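Long-range contacts in dTDP-4-dehydrorhamnose reductase (Yersinia enterocolitica, PDB 5U9C), which probably catalyses the NADPH-dependent reduction of dTDP-4-dehydro-L-rhamnose to dTDP-L-rhamnose, the closing step of dTDP-L-rhamnose biosynthesis: residues D[197-202]-D[215-220]; D[152-157]-D[192-197]; D[148-153]-D[209-214]; D[117-122]-D[263-268]. All coordinates share one frame; numbering follows the deposited sequence. Where two conformers were deposited one is given.

How the contacts relate
The four contacts gather round the last strand, 213-217, of the parallel Rossmann-type sheet. Contact 3 pairs that strand with its neighbour 149-154, contact 1 packs helix 196-209 against the strand's far end, and contact 2 joins the chain just beyond strand 149-154 to the short strand that leads into the same helix. Centres of contacts 1 and 2 lie about 6 Å apart, those of contacts 1 and 3 about 13 Å. Along the chain, contact 2 closes before contact 1 opens, while contacts 1 and 3 interleave. Contact 4, whose segments enclose all the others in sequence, joins two loops beside His216. Together they tie the sheet's last strand to a helix, a short side sheet and two loops.

Contact 1. Residues D[197-202]-D[215-220]; sequences MQLCNF and LHFASS
The ring of Phe217 reaches from the edge strand to helix 196-209, between Leu199 and Phe202, and fills most of the contact. Leu199 lays one methyl over a face of that ring: CD1 sits 4.2 Å from the ring centroid of Phe217, a CH-pi contact. On the Phe202 side, CB of Phe202 comes to 3.5 Å from CE2 of Phe217. The two rings themselves meet obliquely, centroids 5.3 Å apart and planes at 40°, as the two side chains overlap head to tail. Two residues earlier in the strand, CD1 of Leu215 touches CZ of Phe202 at 3.6 Å, the side chains crossing at about a right angle. Flat rings and branched leucines suit this buried seam because they fill it without bringing in a polar group. Phe217 owes its reach to CG standing anti to the backbone N (chi1 -169°), which carries the ring outward to the helix. At the polar end a water donates to both Gln198 OE1 and Ser219 OG, spanning side chains too far apart to bond directly; Ser219 OG is also bonded to Asp282. Helix 196-209 leads into strand 213-217 and lies on the sheet face that carries Leu150, Ile152 and Phe217. Leu199 and Phe202 also rest on Ile152 of the adjacent strand 149-154, while Leu199 touches Leu17, and Cys200 touches Tyr20 and Val21, of the neighbouring helix 16-25.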
# COMPACT_ATOMS: atom_id res chain seq x y z
N MSE D 197 -2.50 -35.00 13.90
CA MSE D 197 -2.19 -35.93 15.02
C MSE D 197 -1.35 -35.25 16.09
O MSE D 197 -1.57 -35.49 17.28
CB MSE D 197 -1.59 -37.25 14.53
CG MSE D 197 -1.31 -38.25 15.67
SE MSE D 197 -2.91 -38.77 16.73
CE MSE D 197 -1.98 -39.56 18.29
N GLN D 198 -0.40 -34.41 15.70
CA GLN D 198 0.42 -33.68 16.69
C GLN D 198 -0.44 -32.64 17.41
O GLN D 198 -0.35 -32.48 18.63
CB GLN D 198 1.64 -32.99 16.07
CG GLN D 198 2.72 -33.91 15.52
CD GLN D 198 3.92 -33.16 14.92
OE1 GLN D 198 3.78 -32.08 14.32
NE2 GLN D 198 5.12 -33.76 15.09
N LEU D 199 -1.30 -31.97 16.64
CA LEU D 199 -2.20 -30.96 17.21
C LEU D 199 -3.14 -31.63 18.23
O LEU D 199 -3.42 -31.08 19.30
CB LEU D 199 -2.98 -30.22 16.11
CG LEU D 199 -4.02 -29.21 16.57
CD1 LEU D 199 -3.42 -28.20 17.54
CD2 LEU D 199 -4.63 -28.50 15.36
N CYS D 200 -3.61 -32.83 17.89
CA CYS D 200 -4.46 -33.60 18.80
C CYS D 200 -3.74 -33.84 20.14
O CYS D 200 -4.27 -33.56 21.20
CB CYS D 200 -4.83 -34.95 18.16
SG CYS D 200 -5.76 -36.06 19.24
N ASN D 201 -2.52 -34.35 20.07
CA ASN D 201 -1.74 -34.61 21.27
C ASN D 201 -1.56 -33.33 22.10
O ASN D 201 -1.63 -33.38 23.34
CB ASN D 201 -0.38 -35.22 20.91
CG ASN D 201 -0.51 -36.62 20.29
OD1 ASN D 201 -1.47 -37.35 20.56
ND2 ASN D 201 0.46 -36.99 19.47
N PHE D 202 -1.32 -32.21 21.42
CA PHE D 202 -1.15 -30.93 22.10
C PHE D 202 -2.45 -30.51 22.79
O PHE D 202 -2.42 -30.01 23.92
CB PHE D 202 -0.68 -29.80 21.17
CG PHE D 202 -0.62 -28.47 21.87
CD1 PHE D 202 0.47 -28.14 22.65
CD2 PHE D 202 -1.69 -27.60 21.83
CE1 PHE D 202 0.52 -26.93 23.33
CE2 PHE D 202 -1.67 -26.40 22.52
CZ PHE D 202 -0.56 -26.07 23.26
N LEU D 215 -2.15 -19.20 20.51
CA LEU D 215 -0.95 -19.90 20.05
C LEU D 215 -1.04 -20.25 18.58
O LEU D 215 -2.12 -20.42 18.04
CB LEU D 215 -0.78 -21.21 20.82
CG LEU D 215 -0.33 -21.14 22.27
CD1 LEU D 215 -0.54 -22.48 22.95
CD2 LEU D 215 1.13 -20.71 22.34
N HIS D 216 0.12 -20.33 17.96
CA HIS D 216 0.26 -20.80 16.58
C HIS D 216 0.82 -22.20 16.71
O HIS D 216 1.83 -22.40 17.38
CB HIS D 216 1.28 -19.93 15.87
CG HIS D 216 0.78 -18.57 15.53
ND1 HIS D 216 1.49 -17.71 14.72
CD2 HIS D 216 -0.41 -17.98 15.77
CE1 HIS D 216 0.78 -16.60 14.55
NE2 HIS D 216 -0.37 -16.74 15.19
N PHE D 217 0.19 -23.18 16.06
CA PHE D 217 0.66 -24.55 16.12
C PHE D 217 0.91 -25.07 14.70
O PHE D 217 -0.04 -25.38 13.95
CB PHE D 217 -0.33 -25.46 16.90
CG PHE D 217 0.24 -26.83 17.22
CD1 PHE D 217 0.24 -27.83 16.26
CD2 PHE D 217 0.80 -27.11 18.45
CE1 PHE D 217 0.78 -29.07 16.52
CE2 PHE D 217 1.33 -28.36 18.72
CZ PHE D 217 1.32 -29.34 17.75
N ALA D 218 2.19 -25.15 14.34
CA ALA D 218 2.59 -25.60 13.01
C ALA D 218 4.03 -26.07 12.96
O ALA D 218 4.87 -25.61 13.75
CB ALA D 218 2.41 -24.46 12.00
N SER D 219 4.31 -26.96 12.01
CA SER D 219 5.67 -27.43 11.80
C SER D 219 6.52 -26.25 11.33
O SER D 219 6.02 -25.30 10.72
CB SER D 219 5.69 -28.55 10.75
OG SER D 219 4.89 -29.64 11.13
N SER D 220 7.82 -26.33 11.61
CA SER D 220 8.76 -25.28 11.24
C SER D 220 9.01 -25.32 9.73
O SER D 220 9.32 -26.38 9.17
CB SER D 220 10.07 -25.47 12.00
OG SER D 220 11.04 -24.52 11.62
O HOH W 1 2.58 -29.94 12.85

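Contact 2. Residues D[152-157]-D[192-197]; sequences IRAGWM and SITSAM
Thr194 holds OG1 beside its backbone N (chi1 -63°), and from there the hydroxyl meets Gly155 N at 2.9 Å while CG2 turns toward Met157. Met157 starts with CG anti to its N (chi1 -167°) and then bends at the next two torsions, folding its selenium, present because the residue is selenomethionine, back to 3.9 Å from Thr194 CG2. The selenium also touches Ala196 CB at 4.0 Å, where a small residue lets the first turn of the helix come close. Threonine suits its place: the methyl packs against Met157 and Ala154, while the buried hydroxyl takes the Gly155 N-H and is also hydrogen-bonded to the carbonyl of Phe217, tying the short strand to the main sheet. Strands 156-158 and 190-195 form a short parallel ladder beside the Rossmann-type sheet, with Trp156 opposite Ile193 and Met157 opposite Thr194. Trp156 N bonds to Ser192 O at 2.7 Å, and Thr194 N to Trp156 O at 2.9 Å. Gly155 suits the bend between strands 149-154 and 156-158, since a beta carbon there would run into Ser192 O. Ile193 CG2 lies at the edge of the Trp156 ring, near its plane. That indole bonds through NE1 to Glu260 and makes a cation-pi contact with Arg225; its side chain is about 7 Å from those of Phe168 and Arg256, which bind (R)-malate in a structure of this protein, though none is bound to this chain.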
# COMPACT_ATOMS: atom_id res chain seq x y z
N ILE D 152 -6.10 -21.52 19.04
CA ILE D 152 -4.96 -22.13 18.36
C ILE D 152 -5.11 -21.90 16.86
O ILE D 152 -6.14 -22.26 16.26
CB ILE D 152 -4.86 -23.63 18.59
CG1 ILE D 152 -4.82 -23.94 20.09
CG2 ILE D 152 -3.61 -24.17 17.88
CD1 ILE D 152 -4.78 -25.43 20.39
N ARG D 153 -4.10 -21.31 16.26
CA ARG D 153 -4.10 -21.08 14.83
C ARG D 153 -3.26 -22.18 14.18
O ARG D 153 -2.10 -22.37 14.51
CB ARG D 153 -3.55 -19.70 14.48
CG ARG D 153 -4.31 -18.54 15.11
CD ARG D 153 -3.84 -17.20 14.55
NE ARG D 153 -4.54 -16.06 15.12
CZ ARG D 153 -4.00 -15.03 15.77
NH1 ARG D 153 -2.68 -14.90 15.94
NH2 ARG D 153 -4.80 -14.06 16.21
N ALA D 154 -3.91 -22.93 13.30
CA ALA D 154 -3.27 -23.99 12.52
C ALA D 154 -3.10 -23.49 11.09
O ALA D 154 -3.84 -22.63 10.62
CB ALA D 154 -4.12 -25.26 12.52
N GLY D 155 -2.12 -24.04 10.40
CA GLY D 155 -1.84 -23.70 9.02
C GLY D 155 -2.53 -24.70 8.10
O GLY D 155 -3.72 -25.01 8.29
N TRP D 156 -1.81 -25.21 7.11
CA TRP D 156 -2.37 -26.22 6.19
C TRP D 156 -2.43 -27.57 6.91
O TRP D 156 -1.39 -28.22 7.13
CB TRP D 156 -1.52 -26.32 4.93
CG TRP D 156 -1.47 -25.05 4.11
CD1 TRP D 156 -2.43 -24.08 4.04
CD2 TRP D 156 -0.49 -24.71 3.14
NE1 TRP D 156 -2.06 -23.11 3.12
CE2 TRP D 156 -0.88 -23.49 2.54
CE3 TRP D 156 0.71 -25.29 2.73
CZ2 TRP D 156 -0.11 -22.86 1.57
CZ3 TRP D 156 1.47 -24.66 1.75
CH2 TRP D 156 1.05 -23.46 1.19
N MSE D 157 -3.63 -27.98 7.29
CA MSE D 157 -3.83 -29.20 8.07
C MSE D 157 -3.60 -30.47 7.27
O MSE D 157 -4.09 -30.61 6.16
CB MSE D 157 -5.25 -29.14 8.65
CG MSE D 157 -5.52 -30.18 9.75
SE MSE D 157 -4.86 -29.52 11.48
CE MSE D 157 -6.40 -28.33 11.84
N SER D 192 2.49 -22.95 6.04
CA SER D 192 3.08 -23.87 6.98
C SER D 192 2.12 -25.04 7.19
O SER D 192 0.88 -24.86 7.18
CB SER D 192 3.31 -23.16 8.32
OG SER D 192 4.26 -22.10 8.19
N ILE D 193 2.66 -26.23 7.40
CA ILE D 193 1.77 -27.38 7.63
C ILE D 193 1.58 -27.64 9.13
O ILE D 193 2.46 -27.38 9.95
CB ILE D 193 2.27 -28.67 6.94
CG1 ILE D 193 3.67 -29.05 7.39
CG2 ILE D 193 2.21 -28.54 5.42
CD1 ILE D 193 4.15 -30.35 6.79
N THR D 194 0.41 -28.14 9.46
CA THR D 194 0.06 -28.55 10.81
C THR D 194 -0.41 -29.99 10.77
O THR D 194 -1.42 -30.32 10.13
CB THR D 194 -1.08 -27.70 11.40
OG1 THR D 194 -0.66 -26.33 11.50
CG2 THR D 194 -1.45 -28.20 12.81
N SER D 195 0.33 -30.86 11.46
CA SER D 195 -0.06 -32.27 11.59
C SER D 195 -1.24 -32.36 12.54
O SER D 195 -1.13 -31.98 13.71
CB SER D 195 1.10 -33.10 12.16
OG SER D 195 0.64 -34.35 12.66
N ALA D 196 -2.38 -32.86 12.05
CA ALA D 196 -3.57 -33.01 12.89
C ALA D 196 -3.28 -33.93 14.10
O ALA D 196 -3.76 -33.66 15.20
CB ALA D 196 -4.77 -33.52 12.10
N MSE D 197 -2.50 -35.00 13.90
CA MSE D 197 -2.19 -35.93 15.02
C MSE D 197 -1.35 -35.25 16.09
O MSE D 197 -1.57 -35.49 17.28
CB MSE D 197 -1.59 -37.25 14.53
CG MSE D 197 -1.31 -38.25 15.67
SE MSE D 197 -2.91 -38.77 16.73
CE MSE D 197 -1.98 -39.56 18.29

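Contact 3. Residues D[148-153]-D[209-214]; sequences NHLIIR and KRHTGT
Leu150 and Ile151 pair with Gly213 and Thr214 as parallel neighbours, the step that adds the last strand to the Rossmann-type sheet. Two backbone bonds make the ladder: Gly213 N gives its hydrogen to His149 O at 2.9 Å, and Ile151 N gives its own to Gly213 O, also at 2.9 Å. Gly213 adopts backbone angles that would jam any beta carbon against the preceding carbonyl oxygen, so glycine suits the place where the chain straightens into the strand.

Leu150 packs closely on the side toward helix 196-209. With CG anti to its backbone N (chi1 179°), it brings CD1 to 3.7 Å from CD2 of His211, obliquely to the ring, and its side chain also rests on Ala206 of that helix. On the opposite face Ile151 and Thr214 run side by side. Thr214, with a methyl for packing and a hydroxyl for polar partners, lays CG2 over one face of the Arg153 guanidinium, toward its rim; this group, held by a salt bridge to Glu138 and a bond to His216, is fixed in place.

The partly exposed end, at Asn148 and Arg210, is looser and wetter. Arg210, with positive phi, is the C-prime residue of the Schellman motif that ends helix 196-209, and its NH2 is joined to Asn148 OD1 through a water. A second water forms a bridge beside the Ile151 and Thr214 face. It sits in the plane of the His149 ring, whose ND1 bonds to Cys145 O, and links NE2 of His149, at 2.9 Å, to Thr214 OG1, at 2.7 Å; the same hydroxyl also bonds to Arg142 NH1.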
# COMPACT_ATOMS: atom_id res chain seq x y z
N ASN D 148 -10.29 -17.54 30.25
CA ASN D 148 -10.57 -18.96 30.24
C ASN D 148 -10.83 -19.47 28.82
O ASN D 148 -11.82 -20.15 28.56
CB ASN D 148 -11.78 -19.22 31.16
CG ASN D 148 -11.83 -20.64 31.69
OD1 ASN D 148 -10.80 -21.30 31.85
ND2 ASN D 148 -13.04 -21.08 32.03
N HIS D 149 -9.95 -19.12 27.88
CA HIS D 149 -10.05 -19.60 26.51
C HIS D 149 -8.67 -19.91 25.97
O HIS D 149 -7.65 -19.42 26.50
CB HIS D 149 -10.69 -18.57 25.60
CG HIS D 149 -9.81 -17.38 25.34
ND1 HIS D 149 -9.82 -16.26 26.14
CD2 HIS D 149 -8.88 -17.16 24.38
CE1 HIS D 149 -8.93 -15.39 25.68
NE2 HIS D 149 -8.33 -15.92 24.62
N LEU D 150 -8.66 -20.71 24.91
CA LEU D 150 -7.45 -21.01 24.18
C LEU D 150 -7.78 -20.96 22.69
O LEU D 150 -8.71 -21.64 22.22
CB LEU D 150 -6.87 -22.37 24.54
CG LEU D 150 -5.59 -22.77 23.78
CD1 LEU D 150 -4.48 -21.74 23.95
CD2 LEU D 150 -5.09 -24.14 24.21
N ILE D 151 -7.06 -20.12 21.96
CA ILE D 151 -7.22 -19.98 20.51
C ILE D 151 -5.95 -20.52 19.89
O ILE D 151 -4.84 -20.04 20.22
CB ILE D 151 -7.44 -18.52 20.12
CG1 ILE D 151 -8.83 -18.07 20.60
CG2 ILE D 151 -7.31 -18.34 18.61
CD1 ILE D 151 -9.02 -16.57 20.59
N ILE D 152 -6.10 -21.52 19.04
CA ILE D 152 -4.96 -22.13 18.36
C ILE D 152 -5.11 -21.90 16.86
O ILE D 152 -6.14 -22.26 16.26
CB ILE D 152 -4.86 -23.63 18.59
CG1 ILE D 152 -4.82 -23.94 20.09
CG2 ILE D 152 -3.61 -24.17 17.88
CD1 ILE D 152 -4.78 -25.43 20.39
N ARG D 153 -4.10 -21.31 16.26
CA ARG D 153 -4.10 -21.08 14.83
C ARG D 153 -3.26 -22.18 14.18
O ARG D 153 -2.10 -22.37 14.51
CB ARG D 153 -3.55 -19.70 14.48
CG ARG D 153 -4.31 -18.54 15.11
CD ARG D 153 -3.84 -17.20 14.55
NE ARG D 153 -4.54 -16.06 15.12
CZ ARG D 153 -4.00 -15.03 15.77
NH1 ARG D 153 -2.68 -14.90 15.94
NH2 ARG D 153 -4.80 -14.06 16.21
N LYS D 209 -3.96 -29.02 31.34
CA LYS D 209 -3.35 -27.85 31.98
C LYS D 209 -4.25 -26.64 32.00
O LYS D 209 -3.96 -25.69 32.71
CB LYS D 209 -2.08 -27.41 31.21
CG LYS D 209 -0.97 -28.44 31.17
CD LYS D 209 -0.44 -28.87 32.55
CE LYS D 209 0.37 -27.78 33.23
NZ LYS D 209 1.66 -27.51 32.53
N ARG D 210 -5.33 -26.68 31.22
CA ARG D 210 -6.20 -25.52 31.03
C ARG D 210 -5.35 -24.32 30.57
O ARG D 210 -5.49 -23.22 31.08
CB ARG D 210 -7.04 -25.19 32.27
CG ARG D 210 -7.98 -26.32 32.69
CD ARG D 210 -8.93 -26.76 31.56
NE ARG D 210 -9.75 -27.89 31.97
CZ ARG D 210 -10.89 -27.80 32.65
NH1 ARG D 210 -11.55 -28.90 32.99
NH2 ARG D 210 -11.38 -26.62 33.00
N HIS D 211 -4.48 -24.56 29.60
CA HIS D 211 -3.65 -23.49 29.04
C HIS D 211 -4.56 -22.45 28.39
O HIS D 211 -5.59 -22.80 27.80
CB HIS D 211 -2.64 -24.03 28.02
CG HIS D 211 -1.74 -22.98 27.47
ND1 HIS D 211 -0.81 -22.33 28.24
CD2 HIS D 211 -1.66 -22.44 26.23
CE1 HIS D 211 -0.19 -21.43 27.50
NE2 HIS D 211 -0.68 -21.48 26.28
N THR D 212 -4.21 -21.17 28.51
CA THR D 212 -5.03 -20.09 27.97
C THR D 212 -4.24 -19.12 27.08
O THR D 212 -3.03 -19.03 27.16
CB THR D 212 -5.71 -19.26 29.09
OG1 THR D 212 -4.72 -18.73 29.96
CG2 THR D 212 -6.69 -20.12 29.91
N GLY D 213 -4.97 -18.36 26.25
CA GLY D 213 -4.35 -17.37 25.38
C GLY D 213 -4.43 -17.74 23.91
O GLY D 213 -5.35 -18.43 23.51
N THR D 214 -3.47 -17.27 23.11
CA THR D 214 -3.44 -17.51 21.67
C THR D 214 -2.10 -18.13 21.29
O THR D 214 -1.04 -17.64 21.71
CB THR D 214 -3.69 -16.20 20.88
OG1 THR D 214 -5.05 -15.78 21.08
CG2 THR D 214 -3.50 -16.42 19.35
O HOH W 2 -10.16 -23.76 33.22
O HOH W 3 -6.03 -14.77 23.39

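Contact 4. Residues D[117-122]-D[263-268]; sequences SYNELD and ESIYMS
Glu120 passes obliquely by the Tyr266 ring, its CB 3.8 Å from CE2 of Tyr266, while CG1 of Ile265 lies over the centre of one face of that ring, 3.9 Å above the plane. The Glu120 carboxylate is turned 40° from the ring and both its oxygens are bonded. OE1 receives Ile265 N at 2.9 Å on its syn side. OE2 uses its syn lone pair for the Ser264 hydroxyl, 2.5 Å from OG, and also receives the backbone N-H of His216. Glu120 reaches them because its chain bends at chi2 (90°), and three donors thus grip the two oxygens. Each loop is tightened by its own side chain: Asn119 OD1 takes Leu121 N in an Asx turn, laid over the type I turn 119-122, and Ser264 OG takes Tyr266 N and Met267 N as an ST turn and ST motif. Such short polar residues suit turns because they can bond back to the nearby main chain. Glu263 N bonds to Tyr118 O at 2.9 Å, carrying on the parallel pairing of strands 117-118 and 261-262, and Ser117 OG donates to Glu263 OE1 at 2.7 Å. Leu121 crosses Ile265 at about a right angle, CG to CD1 3.8 Å. A second subunit packs here, its Tyr129 against Leu121 and its Ala77 against Ile265, whereas Glu263 OE2 bonds to His246 of a third and accepts a hydrogen bond from a water to which Asn119 ND2 donates.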
# COMPACT_ATOMS: atom_id res chain seq x y z
N SER D 117 6.21 -14.77 7.09
CA SER D 117 5.79 -15.56 8.24
C SER D 117 5.23 -14.65 9.32
O SER D 117 5.66 -13.50 9.42
CB SER D 117 7.00 -16.32 8.79
OG SER D 117 6.57 -17.33 9.64
N TYR D 118 4.30 -15.16 10.12
CA TYR D 118 3.66 -14.40 11.19
C TYR D 118 3.70 -15.15 12.54
O TYR D 118 3.40 -16.36 12.61
CB TYR D 118 2.19 -14.12 10.83
CG TYR D 118 2.00 -13.38 9.52
CD1 TYR D 118 1.91 -14.07 8.32
CD2 TYR D 118 1.95 -11.99 9.49
CE1 TYR D 118 1.78 -13.39 7.12
CE2 TYR D 118 1.82 -11.29 8.29
CZ TYR D 118 1.72 -12.00 7.11
OH TYR D 118 1.57 -11.31 5.93
N ASN D 119 4.04 -14.43 13.61
CA ASN D 119 3.99 -15.00 14.96
C ASN D 119 2.81 -14.40 15.76
O ASN D 119 2.04 -13.57 15.22
CB ASN D 119 5.34 -14.87 15.68
CG ASN D 119 5.73 -13.45 15.96
OD1 ASN D 119 4.90 -12.63 16.39
ND2 ASN D 119 7.02 -13.14 15.77
N GLU D 120 2.64 -14.83 17.01
CA GLU D 120 1.52 -14.38 17.84
C GLU D 120 1.48 -12.86 18.14
O GLU D 120 0.44 -12.34 18.52
CB GLU D 120 1.40 -15.19 19.14
CG GLU D 120 1.14 -16.70 18.98
CD GLU D 120 2.41 -17.56 18.88
OE1 GLU D 120 3.49 -17.03 18.55
OE2 GLU D 120 2.33 -18.79 19.12
N LEU D 121 2.59 -12.14 17.95
CA LEU D 121 2.60 -10.68 18.12
C LEU D 121 2.14 -9.93 16.87
O LEU D 121 1.78 -8.74 16.96
CB LEU D 121 3.98 -10.15 18.55
CG LEU D 121 4.31 -10.33 20.01
CD1 LEU D 121 5.71 -9.80 20.31
CD2 LEU D 121 3.27 -9.63 20.89
N ASP D 122 2.17 -10.59 15.70
CA ASP D 122 1.74 -9.95 14.47
C ASP D 122 0.23 -9.67 14.57
O ASP D 122 -0.49 -10.44 15.17
CB ASP D 122 2.13 -10.79 13.26
CG ASP D 122 3.59 -10.65 12.93
OD1 ASP D 122 3.95 -9.55 12.46
OD2 ASP D 122 4.38 -11.60 13.12
N GLU D 263 4.55 -19.03 12.60
CA GLU D 263 5.53 -19.57 13.54
C GLU D 263 5.11 -19.11 14.93
O GLU D 263 4.24 -18.22 15.08
CB GLU D 263 6.96 -19.15 13.18
CG GLU D 263 7.26 -17.69 13.31
CD GLU D 263 8.56 -17.32 12.60
OE1 GLU D 263 8.64 -17.50 11.38
OE2 GLU D 263 9.47 -16.83 13.26
N SER D 264 5.64 -19.77 15.95
CA SER D 264 5.28 -19.44 17.33
C SER D 264 6.46 -18.92 18.10
O SER D 264 7.57 -19.44 17.98
CB SER D 264 4.73 -20.65 18.07
OG SER D 264 4.35 -20.31 19.40
N ILE D 265 6.20 -17.89 18.89
CA ILE D 265 7.20 -17.38 19.83
C ILE D 265 6.86 -17.83 21.25
O ILE D 265 7.59 -17.53 22.17
CB ILE D 265 7.27 -15.85 19.82
CG1 ILE D 265 5.87 -15.24 20.02
CG2 ILE D 265 7.86 -15.40 18.50
CD1 ILE D 265 5.87 -13.74 20.27
N TYR D 266 5.73 -18.53 21.43
CA TYR D 266 5.31 -18.96 22.77
C TYR D 266 5.29 -20.48 23.03
O TYR D 266 5.12 -20.87 24.17
CB TYR D 266 3.90 -18.40 23.11
CG TYR D 266 3.78 -16.88 23.14
CD1 TYR D 266 4.76 -16.08 23.72
CD2 TYR D 266 2.62 -16.25 22.70
CE1 TYR D 266 4.64 -14.71 23.77
CE2 TYR D 266 2.48 -14.87 22.76
CZ TYR D 266 3.49 -14.11 23.30
OH TYR D 266 3.38 -12.75 23.36
N MSE D 267 5.45 -21.30 22.00
CA MSE D 267 5.38 -22.76 22.20
C MSE D 267 6.53 -23.25 23.06
O MSE D 267 6.34 -24.17 23.86
CB MSE D 267 5.31 -23.49 20.87
CG MSE D 267 3.92 -23.31 20.25
SE MSE D 267 2.59 -24.52 21.05
CE MSE D 267 3.67 -26.10 20.63
N SER D 268 7.70 -22.64 22.93
CA SER D 268 8.87 -23.06 23.71
C SER D 268 8.74 -22.87 25.23
O SER D 268 9.42 -23.54 25.98
CB SER D 268 10.13 -22.35 23.20
OG SER D 268 10.14 -20.99 23.59
O HOH W 4 9.18 -14.74 14.84